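Local coordinates for outer membrane protein OMP121 (PDB 5FQ8) that probably imports a nutrient across the outer membrane as a TonB-dependent receptor, and binds calcium and magnesium ions, at residues 107-112 / 405-410; 151-154 / 160-163; 374-379 / 501-506; 783-788 / 884-889; 846-849 / 853-856. All coordinates share one frame; numbering follows the deposited sequence.

Contact 1: 107-112 / 405-410; sequences VPLNNS and GLDTTT
Asp407 reaches from its strand to Asn110 and takes a hydrogen bond from the backbone. Asn110 N donates to Asp407 OD2 at 3.2 Å, with an N-H...O angle of 161°. The donor comes in from above the carboxylate plane, 39° out of it. The same oxygen touches Asn110 CB at 3.4 Å. It also meets the end of Leu109, whose CD1 lies 3.8 Å from Asp407 OD2. The side chains of Leu109 and Asp407 lie at a slant to each other. OD2 has a second polar partner in Arg383, which forms a salt bridge with it. A leucine at Asp407 would probably leave Asn110 N without this acceptor and Arg383 without its balancing charge.

Here a plug-domain loop meets the inner side of the barrel wall. Strand 398-417 sends Asp407 and Thr409 toward the loop. Leu406 and Thr408 point the other way, where both pack on Tyr314 of the second subunit.

Further along, the Asn110 amide is held at both ends. ND2 bonds to Glu456, and Asn110 ND2 also donates to Ser112 OG at 2.8 Å. A water donates to Asn110 OD1 and makes a weak link to Thr409 OG1. At the other end of the contact Val107 comes down on Gly405, which has no side chain. Its chi1 of 174° puts CG1 anti to the backbone N and directs that methyl to the strand, where Val107 CG1 rests 3.5 Å from Gly405 CA.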
# COMPACT_ATOMS: atom_id res chain seq x y z
N VAL B 107 21.59 26.79 -16.87
CA VAL B 107 21.11 26.37 -15.58
C VAL B 107 21.24 24.86 -15.50
O VAL B 107 20.93 24.18 -16.48
CB VAL B 107 19.64 26.79 -15.37
CG1 VAL B 107 19.11 26.20 -14.07
CG2 VAL B 107 19.53 28.28 -15.41
N PRO B 108 21.72 24.30 -14.40
CA PRO B 108 21.80 22.85 -14.31
C PRO B 108 20.46 22.20 -14.59
O PRO B 108 19.41 22.69 -14.18
CB PRO B 108 22.24 22.62 -12.87
CG PRO B 108 23.02 23.84 -12.53
CD PRO B 108 22.34 24.96 -13.24
N LEU B 109 20.51 21.09 -15.31
CA LEU B 109 19.33 20.33 -15.68
C LEU B 109 19.24 19.07 -14.84
O LEU B 109 20.26 18.43 -14.56
CB LEU B 109 19.39 19.96 -17.15
CG LEU B 109 18.20 19.22 -17.73
CD1 LEU B 109 17.09 20.20 -17.89
CD2 LEU B 109 18.55 18.58 -19.05
N ASN B 110 18.03 18.70 -14.43
CA ASN B 110 17.89 17.47 -13.68
C ASN B 110 18.12 16.29 -14.60
O ASN B 110 17.53 16.21 -15.68
CB ASN B 110 16.51 17.39 -13.02
CG ASN B 110 16.28 16.06 -12.33
OD1 ASN B 110 15.57 15.21 -12.85
ND2 ASN B 110 16.89 15.88 -11.17
N ASN B 111 18.98 15.38 -14.18
CA ASN B 111 19.32 14.20 -14.96
C ASN B 111 19.13 12.96 -14.12
O ASN B 111 20.00 12.09 -14.03
CB ASN B 111 20.74 14.30 -15.49
CG ASN B 111 21.07 13.20 -16.46
OD1 ASN B 111 20.21 12.71 -17.18
ND2 ASN B 111 22.33 12.79 -16.48
N SER B 112 17.98 12.86 -13.48
CA SER B 112 17.71 11.74 -12.61
C SER B 112 17.19 10.57 -13.42
O SER B 112 16.49 10.75 -14.41
CB SER B 112 16.70 12.13 -11.54
OG SER B 112 17.23 13.15 -10.73
N GLY B 405 17.12 29.09 -11.78
CA GLY B 405 16.56 27.93 -12.43
C GLY B 405 15.64 27.18 -11.50
O GLY B 405 15.86 27.15 -10.29
N LEU B 406 14.61 26.57 -12.07
CA LEU B 406 13.69 25.71 -11.36
C LEU B 406 13.41 24.50 -12.22
O LEU B 406 13.16 24.64 -13.41
CB LEU B 406 12.38 26.42 -11.03
CG LEU B 406 11.33 25.59 -10.30
CD1 LEU B 406 11.51 25.82 -8.85
CD2 LEU B 406 9.95 25.97 -10.71
N ASP B 407 13.46 23.31 -11.62
CA ASP B 407 13.16 22.07 -12.31
C ASP B 407 12.41 21.17 -11.34
O ASP B 407 12.92 20.84 -10.27
CB ASP B 407 14.45 21.40 -12.81
CG ASP B 407 14.21 20.34 -13.86
OD1 ASP B 407 13.12 19.76 -13.93
OD2 ASP B 407 15.15 20.07 -14.62
N THR B 408 11.18 20.80 -11.70
CA THR B 408 10.31 20.01 -10.85
C THR B 408 9.63 18.94 -11.68
O THR B 408 9.30 19.16 -12.85
CB THR B 408 9.27 20.90 -10.14
OG1 THR B 408 8.15 20.12 -9.71
CG2 THR B 408 8.77 21.98 -11.06
N THR B 409 9.43 17.78 -11.07
CA THR B 409 8.92 16.62 -11.78
C THR B 409 8.04 15.81 -10.85
O THR B 409 8.38 15.60 -9.69
CB THR B 409 10.04 15.70 -12.28
OG1 THR B 409 11.08 16.46 -12.88
CG2 THR B 409 9.49 14.71 -13.28
N THR B 410 6.94 15.33 -11.40
CA THR B 410 6.02 14.43 -10.72
C THR B 410 5.90 13.19 -11.58
O THR B 410 5.41 13.25 -12.70
CB THR B 410 4.67 15.12 -10.49
OG1 THR B 410 4.83 16.25 -9.63
CG2 THR B 410 3.67 14.16 -9.88
O HOH W 1 13.05 13.88 -13.78

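Contact 2: 151-154 / 160-163; sequences ALYG and GVVM
Tyr153 sets its ring against Val161 and Met163 of strand 161-166. The well-packed part of the contact is around the ring. Val161 CG1 sits 4.3 Å above one face of the Tyr153 ring, toward its rim. Leu152 CB lies over the centre of the opposite face. The other methyl, Val161 CG2, approaches obliquely and comes to 4.0 Å from Tyr153 CD2. Leu101, Val103 and Leu144 of the neighbouring plug strands also pack on this ring.

The hydroxyl end is the solvent side, where Tyr153 and Met163 are both partly exposed. The nearest approach of the contact is here, with Met163 SD 3.0 Å from Tyr153 OH. Met163 SD also lies 3.9 Å from Tyr153 CZ. It stands 61° off the ring normal, in an oblique Met-aromatic contact. The bend at chi3 (43°) keeps the methyl close as well, with Met163 CE 4.1 Å from Tyr153 OH. With an alanine in place of Tyr153, Val161 and Met163 would probably lose the aromatic surface they rest on, and a gap would open between loop and strand.

The contact joins a loop of the plug domain to the strand that follows it. No hydrogen bond crosses between the two segments, so their cohesion rests on dispersion and on the sulfur beside the ring.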
# COMPACT_ATOMS: atom_id res chain seq x y z
N ALA B 151 34.95 26.16 -11.47
CA ALA B 151 34.39 27.13 -10.53
C ALA B 151 33.02 27.63 -10.95
O ALA B 151 32.26 28.12 -10.12
CB ALA B 151 35.33 28.31 -10.38
N LEU B 152 32.68 27.51 -12.23
CA LEU B 152 31.45 28.13 -12.69
C LEU B 152 30.24 27.28 -12.38
O LEU B 152 29.16 27.81 -12.13
CB LEU B 152 31.54 28.41 -14.18
CG LEU B 152 30.95 29.73 -14.64
CD1 LEU B 152 31.55 30.85 -13.85
CD2 LEU B 152 31.27 29.92 -16.09
N TYR B 153 30.38 25.96 -12.39
CA TYR B 153 29.22 25.10 -12.22
C TYR B 153 29.27 24.27 -10.95
O TYR B 153 28.26 23.67 -10.58
CB TYR B 153 29.05 24.17 -13.42
CG TYR B 153 29.20 24.87 -14.73
CD1 TYR B 153 28.19 25.68 -15.24
CD2 TYR B 153 30.36 24.72 -15.48
CE1 TYR B 153 28.33 26.31 -16.45
CE2 TYR B 153 30.51 25.34 -16.70
CZ TYR B 153 29.50 26.14 -17.18
OH TYR B 153 29.65 26.77 -18.39
N GLY B 154 30.41 24.20 -10.29
CA GLY B 154 30.47 23.58 -8.98
C GLY B 154 30.89 22.13 -9.01
O GLY B 154 31.42 21.61 -10.00
N GLY B 160 32.54 16.15 -15.58
CA GLY B 160 32.36 16.75 -16.88
C GLY B 160 31.09 17.57 -16.95
O GLY B 160 30.19 17.47 -16.11
N VAL B 161 31.01 18.39 -17.98
CA VAL B 161 29.86 19.26 -18.20
C VAL B 161 29.40 19.12 -19.63
O VAL B 161 30.21 19.10 -20.56
CB VAL B 161 30.20 20.73 -17.89
CG1 VAL B 161 29.02 21.58 -18.20
CG2 VAL B 161 30.60 20.89 -16.45
N VAL B 162 28.09 19.03 -19.82
CA VAL B 162 27.49 19.04 -21.15
C VAL B 162 26.71 20.34 -21.27
O VAL B 162 25.56 20.42 -20.84
CB VAL B 162 26.59 17.84 -21.39
CG1 VAL B 162 25.88 18.04 -22.68
CG2 VAL B 162 27.39 16.58 -21.43
N MET B 163 27.32 21.35 -21.86
CA MET B 163 26.68 22.64 -22.04
C MET B 163 25.86 22.61 -23.31
O MET B 163 26.41 22.52 -24.41
CB MET B 163 27.72 23.75 -22.11
CG MET B 163 28.19 24.23 -20.78
SD MET B 163 29.65 25.23 -20.99
CE MET B 163 29.18 26.20 -22.41

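Contact 3: 374-379 / 501-506; sequences NYLNEY and TWFNLK
Phe503 carries this contact, and its ring points at the start of strand 376-394. The ring presents its edge to the backbone carbonyl of Asn374. Asn374 O lies in the ring plane, 3.9 Å from Phe503 CZ. An oxygen placed there faces the slightly positive C-H rim, which is a weakly favourable arrangement. Leu376 meets the next corner of the ring. Its CB comes to 4.1 Å from Phe503 CE2, from an oblique direction. Phe503 has chi1 -67°, with CG beside its own backbone N, and this turns the ring toward the strand. One face of the ring carries Thr501 O, 3.5 Å above the plane and over its centre.

Asn374 takes part mainly through its backbone. Its side-chain ND2 is bonded to Tyr370 O. The side chain of Thr285, which binds a calcium ion, is about 9 Å from that of Asn374.

Beyond Phe503 the loop turns. Asn504 OD1 accepts from Lys506 N at 3.0 Å, in the carbonyl plane and on a lone pair, which makes an Asx turn. There Leu505 N bonds to Gln516 of the second subunit, and Lys506 NZ to the backbone of another protein.

The contact is partly exposed throughout. The loop between barrel strands 472-495 and 513-534 touches the chain where helix 368-374 gives way to strand 376-394, in a TonB-dependent receptor barrel.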
# COMPACT_ATOMS: atom_id res chain seq x y z
N ASN B 374 -1.10 -9.39 -20.06
CA ASN B 374 -1.76 -9.41 -18.77
C ASN B 374 -0.96 -8.82 -17.63
O ASN B 374 -1.48 -8.76 -16.52
CB ASN B 374 -2.15 -10.84 -18.40
CG ASN B 374 -3.23 -11.37 -19.27
OD1 ASN B 374 -4.41 -11.10 -19.05
ND2 ASN B 374 -2.86 -12.12 -20.29
N TYR B 375 0.27 -8.40 -17.84
CA TYR B 375 1.05 -7.76 -16.80
C TYR B 375 1.11 -6.28 -17.06
O TYR B 375 0.74 -5.81 -18.14
CB TYR B 375 2.45 -8.37 -16.72
CG TYR B 375 2.50 -9.70 -16.03
CD1 TYR B 375 1.75 -10.76 -16.47
CD2 TYR B 375 3.30 -9.88 -14.92
CE1 TYR B 375 1.79 -11.96 -15.84
CE2 TYR B 375 3.37 -11.09 -14.30
CZ TYR B 375 2.61 -12.12 -14.76
OH TYR B 375 2.66 -13.32 -14.13
N LEU B 376 1.56 -5.54 -16.07
CA LEU B 376 1.52 -4.09 -16.15
C LEU B 376 2.77 -3.51 -15.51
O LEU B 376 3.16 -3.93 -14.42
CB LEU B 376 0.29 -3.54 -15.46
CG LEU B 376 0.18 -2.03 -15.45
CD1 LEU B 376 -0.62 -1.65 -16.64
CD2 LEU B 376 -0.48 -1.55 -14.20
N ASN B 377 3.38 -2.56 -16.19
CA ASN B 377 4.50 -1.80 -15.64
C ASN B 377 4.57 -0.47 -16.38
O ASN B 377 5.38 -0.26 -17.28
CB ASN B 377 5.81 -2.57 -15.74
CG ASN B 377 6.94 -1.84 -15.08
OD1 ASN B 377 6.74 -0.82 -14.45
ND2 ASN B 377 8.13 -2.37 -15.23
N GLU B 378 3.74 0.47 -15.96
CA GLU B 378 3.56 1.73 -16.65
C GLU B 378 4.21 2.85 -15.85
O GLU B 378 4.38 2.75 -14.64
CB GLU B 378 2.08 2.01 -16.85
CG GLU B 378 1.76 3.18 -17.75
CD GLU B 378 0.28 3.41 -17.88
OE1 GLU B 378 -0.41 2.52 -18.40
OE2 GLU B 378 -0.18 4.47 -17.44
N TYR B 379 4.61 3.90 -16.54
CA TYR B 379 5.16 5.09 -15.91
C TYR B 379 4.64 6.30 -16.66
O TYR B 379 4.67 6.32 -17.89
CB TYR B 379 6.68 5.07 -15.90
CG TYR B 379 7.38 6.22 -15.22
CD1 TYR B 379 7.65 6.18 -13.87
CD2 TYR B 379 7.84 7.30 -15.94
CE1 TYR B 379 8.33 7.21 -13.25
CE2 TYR B 379 8.51 8.33 -15.34
CZ TYR B 379 8.76 8.28 -13.99
OH TYR B 379 9.43 9.31 -13.38
N THR B 501 -7.88 -10.09 -11.70
CA THR B 501 -7.33 -9.25 -12.74
C THR B 501 -7.34 -7.77 -12.40
O THR B 501 -6.52 -7.02 -12.93
CB THR B 501 -8.10 -9.51 -14.03
OG1 THR B 501 -7.58 -10.69 -14.64
CG2 THR B 501 -8.01 -8.38 -14.99
N TRP B 502 -8.19 -7.33 -11.49
CA TRP B 502 -8.31 -5.91 -11.21
C TRP B 502 -7.09 -5.42 -10.43
O TRP B 502 -6.66 -6.06 -9.47
CB TRP B 502 -9.59 -5.64 -10.43
CG TRP B 502 -9.92 -4.19 -10.35
CD1 TRP B 502 -9.67 -3.25 -11.29
CD2 TRP B 502 -10.54 -3.52 -9.26
NE1 TRP B 502 -10.10 -2.03 -10.85
CE2 TRP B 502 -10.64 -2.17 -9.60
CE3 TRP B 502 -11.03 -3.93 -8.02
CZ2 TRP B 502 -11.20 -1.23 -8.76
CZ3 TRP B 502 -11.58 -3.00 -7.19
CH2 TRP B 502 -11.66 -1.66 -7.56
N PHE B 503 -6.53 -4.30 -10.85
CA PHE B 503 -5.32 -3.76 -10.25
C PHE B 503 -5.71 -2.49 -9.49
O PHE B 503 -5.70 -1.40 -10.04
CB PHE B 503 -4.26 -3.47 -11.29
CG PHE B 503 -3.71 -4.70 -11.97
CD1 PHE B 503 -3.57 -5.90 -11.30
CD2 PHE B 503 -3.32 -4.65 -13.29
CE1 PHE B 503 -3.06 -7.01 -11.94
CE2 PHE B 503 -2.81 -5.77 -13.93
CZ PHE B 503 -2.68 -6.95 -13.25
N ASN B 504 -6.05 -2.66 -8.21
CA ASN B 504 -6.52 -1.56 -7.38
C ASN B 504 -6.21 -1.87 -5.92
O ASN B 504 -6.34 -3.01 -5.49
CB ASN B 504 -8.02 -1.33 -7.56
CG ASN B 504 -8.49 -0.02 -6.99
OD1 ASN B 504 -8.65 0.13 -5.79
ND2 ASN B 504 -8.71 0.94 -7.86
N LEU B 505 -5.82 -0.85 -5.17
CA LEU B 505 -5.51 -1.02 -3.76
C LEU B 505 -6.67 -1.55 -2.93
O LEU B 505 -6.45 -1.98 -1.81
CB LEU B 505 -5.04 0.30 -3.18
CG LEU B 505 -3.76 0.80 -3.84
CD1 LEU B 505 -3.45 2.20 -3.42
CD2 LEU B 505 -2.64 -0.13 -3.44
N LYS B 506 -7.90 -1.51 -3.45
CA LYS B 506 -9.03 -2.11 -2.76
C LYS B 506 -9.12 -3.60 -2.99
O LYS B 506 -9.90 -4.25 -2.30
CB LYS B 506 -10.33 -1.49 -3.24
CG LYS B 506 -10.65 -0.15 -2.67
CD LYS B 506 -11.93 0.38 -3.27
CE LYS B 506 -11.67 1.25 -4.48
NZ LYS B 506 -12.82 2.16 -4.75

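Contact 4: 783-788 / 884-889; sequences TGLPVE and YKYWGD
Lys885, which packs against Leu785, has its backbone oxygen tied into the helix: Asp889 N donates to Lys885 O at 3.1 Å. That turn presents two side chains to the loop 783-788. Leu785 enters between them with its two methyls. Leu785 CD1 lies 3.8 Å from Lys885 CD, and the two side chains meet at about a right angle. Leu785 CD2 reaches the start of the Tyr886 side chain, 4.1 Å from Tyr886 CB. These two side chains run alongside, pointing opposite ways.

Pro786 meets the tyrosine ring at its edge. Its CD lies in the ring plane, 4.0 Å from Tyr886 CE1. The ring is swung there by a chi1 of 179°, with CG anti to the backbone N. Tyr886 OH and Ser892 OG share a hydrogen bond. The Lys885 side chain is extended, and outside the two segments its NZ has a long, weak ion pair with an acidic side chain of another protein.

Across the two segments the contact is apolar, with no hydrogen bond. A loop next to the small antiparallel sheet that ends in strand 793-794 rests here on the short helix 880-889. Both belong to the elements outside the barrel strands, away from the annotated metal and ligand sites.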
# COMPACT_ATOMS: atom_id res chain seq x y z
N THR B 783 31.54 -38.39 -11.82
CA THR B 783 30.65 -37.75 -12.77
C THR B 783 31.34 -37.27 -14.04
O THR B 783 30.70 -37.20 -15.09
CB THR B 783 29.95 -36.56 -12.13
OG1 THR B 783 30.94 -35.68 -11.58
CG2 THR B 783 29.02 -37.02 -11.06
N GLY B 784 32.62 -36.93 -13.96
CA GLY B 784 33.33 -36.35 -15.07
C GLY B 784 33.33 -34.85 -15.09
O GLY B 784 34.13 -34.27 -15.82
N LEU B 785 32.50 -34.21 -14.30
CA LEU B 785 32.30 -32.77 -14.36
C LEU B 785 33.43 -32.05 -13.65
O LEU B 785 34.09 -32.61 -12.78
CB LEU B 785 30.98 -32.40 -13.71
CG LEU B 785 29.79 -33.16 -14.24
CD1 LEU B 785 28.61 -32.98 -13.33
CD2 LEU B 785 29.48 -32.63 -15.60
N PRO B 786 33.70 -30.80 -14.02
CA PRO B 786 34.81 -30.08 -13.40
C PRO B 786 34.59 -29.86 -11.92
O PRO B 786 33.47 -29.89 -11.43
CB PRO B 786 34.85 -28.76 -14.17
CG PRO B 786 33.63 -28.72 -14.96
CD PRO B 786 33.22 -30.12 -15.22
N VAL B 787 35.69 -29.65 -11.22
CA VAL B 787 35.70 -29.42 -9.78
C VAL B 787 36.00 -27.95 -9.54
O VAL B 787 36.94 -27.39 -10.12
CB VAL B 787 36.73 -30.32 -9.08
CG1 VAL B 787 36.94 -29.86 -7.67
CG2 VAL B 787 36.28 -31.76 -9.10
N GLU B 788 35.22 -27.33 -8.66
CA GLU B 788 35.41 -25.92 -8.38
C GLU B 788 36.71 -25.68 -7.63
O GLU B 788 37.07 -26.43 -6.71
CB GLU B 788 34.23 -25.39 -7.57
CG GLU B 788 34.36 -23.95 -7.12
CD GLU B 788 33.04 -23.33 -6.78
OE1 GLU B 788 32.01 -23.98 -7.01
OE2 GLU B 788 33.03 -22.19 -6.28
N TYR B 884 23.88 -32.15 -20.24
CA TYR B 884 23.09 -30.96 -19.96
C TYR B 884 23.66 -30.16 -18.81
O TYR B 884 23.59 -28.93 -18.81
CB TYR B 884 21.65 -31.35 -19.63
CG TYR B 884 21.47 -31.73 -18.19
CD1 TYR B 884 21.81 -32.99 -17.74
CD2 TYR B 884 20.97 -30.81 -17.26
CE1 TYR B 884 21.66 -33.35 -16.44
CE2 TYR B 884 20.81 -31.16 -15.94
CZ TYR B 884 21.16 -32.44 -15.53
OH TYR B 884 21.01 -32.84 -14.22
N LYS B 885 24.22 -30.85 -17.81
CA LYS B 885 24.72 -30.15 -16.64
C LYS B 885 26.13 -29.62 -16.86
O LYS B 885 26.50 -28.60 -16.28
CB LYS B 885 24.66 -31.07 -15.43
CG LYS B 885 25.21 -30.48 -14.16
CD LYS B 885 25.17 -31.47 -13.03
CE LYS B 885 25.61 -30.82 -11.72
NZ LYS B 885 25.01 -31.51 -10.55
N TYR B 886 26.91 -30.27 -17.72
CA TYR B 886 28.22 -29.75 -18.08
C TYR B 886 28.10 -28.34 -18.64
O TYR B 886 28.85 -27.44 -18.26
CB TYR B 886 28.88 -30.66 -19.11
CG TYR B 886 30.23 -30.18 -19.56
CD1 TYR B 886 31.23 -29.90 -18.65
CD2 TYR B 886 30.52 -30.02 -20.90
CE1 TYR B 886 32.46 -29.46 -19.05
CE2 TYR B 886 31.75 -29.58 -21.32
CZ TYR B 886 32.72 -29.30 -20.38
OH TYR B 886 33.96 -28.88 -20.76
N TRP B 887 27.13 -28.13 -19.52
CA TRP B 887 26.98 -26.84 -20.15
C TRP B 887 26.25 -25.85 -19.27
O TRP B 887 26.57 -24.66 -19.28
CB TRP B 887 26.27 -27.01 -21.49
CG TRP B 887 27.14 -27.71 -22.46
CD1 TRP B 887 26.99 -28.96 -22.95
CD2 TRP B 887 28.34 -27.20 -23.01
NE1 TRP B 887 28.02 -29.26 -23.79
CE2 TRP B 887 28.87 -28.19 -23.84
CE3 TRP B 887 29.03 -25.99 -22.88
CZ2 TRP B 887 30.03 -28.01 -24.54
CZ3 TRP B 887 30.19 -25.82 -23.58
CH2 TRP B 887 30.68 -26.82 -24.40
N GLY B 888 25.29 -26.31 -18.48
CA GLY B 888 24.61 -25.40 -17.58
C GLY B 888 25.58 -24.74 -16.62
O GLY B 888 25.46 -23.55 -16.33
N ASP B 889 26.55 -25.50 -16.12
CA ASP B 889 27.49 -24.95 -15.17
C ASP B 889 28.54 -24.10 -15.85
O ASP B 889 29.22 -23.32 -15.19
CB ASP B 889 28.19 -26.05 -14.36
CG ASP B 889 27.22 -26.93 -13.61
OD1 ASP B 889 26.10 -26.50 -13.33
OD2 ASP B 889 27.61 -28.06 -13.30

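Contact 5: 846-849 / 853-856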
# COMPACT_ATOMS: atom_id res chain seq x y z
N THR B 846 26.47 -25.58 -27.12
CA THR B 846 26.15 -26.79 -26.36
C THR B 846 26.04 -28.01 -27.25
O THR B 846 25.90 -29.12 -26.73
CB THR B 846 24.86 -26.61 -25.56
OG1 THR B 846 23.73 -26.61 -26.43
CG2 THR B 846 24.89 -25.32 -24.76
N ALA B 847 26.10 -27.84 -28.56
CA ALA B 847 26.12 -28.98 -29.46
C ALA B 847 27.52 -29.55 -29.64
O ALA B 847 27.76 -30.28 -30.59
CB ALA B 847 25.52 -28.58 -30.80
N TYR B 848 28.40 -29.31 -28.67
CA TYR B 848 29.85 -29.38 -28.87
C TYR B 848 30.33 -30.73 -29.39
O TYR B 848 31.04 -30.80 -30.40
CB TYR B 848 30.55 -29.04 -27.57
CG TYR B 848 31.96 -29.54 -27.43
CD1 TYR B 848 32.99 -28.91 -28.07
CD2 TYR B 848 32.25 -30.63 -26.62
CE1 TYR B 848 34.27 -29.34 -27.93
CE2 TYR B 848 33.52 -31.06 -26.48
CZ TYR B 848 34.53 -30.42 -27.14
OH TYR B 848 35.82 -30.85 -27.02
N ASN B 849 30.03 -31.82 -28.71
CA ASN B 849 30.62 -33.08 -29.11
C ASN B 849 29.62 -33.96 -29.81
O ASN B 849 29.67 -35.18 -29.70
CB ASN B 849 31.21 -33.78 -27.89
CG ASN B 849 32.19 -34.86 -28.26
OD1 ASN B 849 33.31 -34.57 -28.66
ND2 ASN B 849 31.79 -36.11 -28.11
N PRO B 853 28.93 -39.00 -25.16
CA PRO B 853 29.70 -39.05 -23.92
C PRO B 853 31.13 -38.65 -24.16
O PRO B 853 31.75 -39.07 -25.13
CB PRO B 853 29.58 -40.51 -23.49
CG PRO B 853 29.13 -41.23 -24.68
CD PRO B 853 28.27 -40.28 -25.42
N LEU B 854 31.66 -37.82 -23.29
CA LEU B 854 32.95 -37.23 -23.60
C LEU B 854 33.76 -37.05 -22.34
O LEU B 854 33.23 -36.78 -21.27
CB LEU B 854 32.77 -35.90 -24.31
CG LEU B 854 32.27 -34.74 -23.48
CD1 LEU B 854 33.39 -33.80 -23.18
CD2 LEU B 854 31.19 -34.07 -24.24
N ILE B 855 35.07 -37.21 -22.49
CA ILE B 855 36.01 -36.93 -21.42
C ILE B 855 36.59 -35.56 -21.65
O ILE B 855 37.16 -35.29 -22.71
CB ILE B 855 37.10 -38.00 -21.34
CG1 ILE B 855 36.54 -39.28 -20.74
CG2 ILE B 855 38.24 -37.51 -20.50
CD1 ILE B 855 37.52 -40.41 -20.62
N VAL B 856 36.41 -34.67 -20.68
CA VAL B 856 36.97 -33.33 -20.74
C VAL B 856 38.44 -33.43 -21.14
O VAL B 856 39.19 -34.17 -20.51
CB VAL B 856 36.81 -32.60 -19.39
CG1 VAL B 856 37.51 -31.27 -19.42
CG2 VAL B 856 35.35 -32.41 -19.09
O HOH W 2 33.74 -38.57 -26.79
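The Tyr848 ring meets Leu854 with its edge. Leu854 CD1 lies near the ring plane, 4.3 Å from Tyr848 CE2. Backbone of another protein also packs on Tyr848. Trp887 of helix 880-889 touches the base of this side chain, at Tyr848 CB.

The second flat group is the amide of Asn849, which lies beside the same leucine. Asn849 ND2 is 3.9 Å from Leu854 CB. Asn849 CB is 3.7 Å from Leu854 CD2. The two side chains lie side by side with their ends in opposite senses. Leu854 has a chi1 of 71°, which sets CG between the backbone N and the carbonyl carbon. From there its two methyls divide the work: CD1 goes to the tyrosine and CD2 to the asparagine.

The polar atoms of the asparagine look elsewhere. OD1 is hydrogen-bonded to the backbone of another protein. ND2 makes a weak bond to Asn852 O. A water donates to Pro853 O at 2.6 Å and is joined only weakly to Asn849 ND2, so it bridges the two segments loosely.

The next residue, Asp850, is a calcium ligand in a structure of this protein, as is Glu197. In this model that calcium is not bound to this chain. A calcium ion does lie about 7 Å from the side chain of Asn849.

Both segments belong to the loop that links helix 832-839 to strand 859-865. Its second arm lies along helix 880-889, with Pro853 on Ser880, Leu854 on Ile883 and Val856 on Tyr886.

Overall arrangement
Contact 2 comes within the loop closed by contact 1, and their centres are 15 Å apart. Contact 2 lies inside the plug domain, while contact 1 joins that domain to the barrel. Contacts 1 and 3 use neighbouring barrel strands, 398-417 and 376-394, and their segments alternate along the chain. Their centres are 29 Å apart, and both touch the second subunit. Contacts 4 and 5 are across the chain's centre from contacts 1 and 2, with centres 52 to 57 Å apart. Contact 5 is nested inside contact 4, and both use helix 880-889. Contacts 3, 4 and 5 reach another protein. Plug, barrel and partner-facing regions are thus joined in turn.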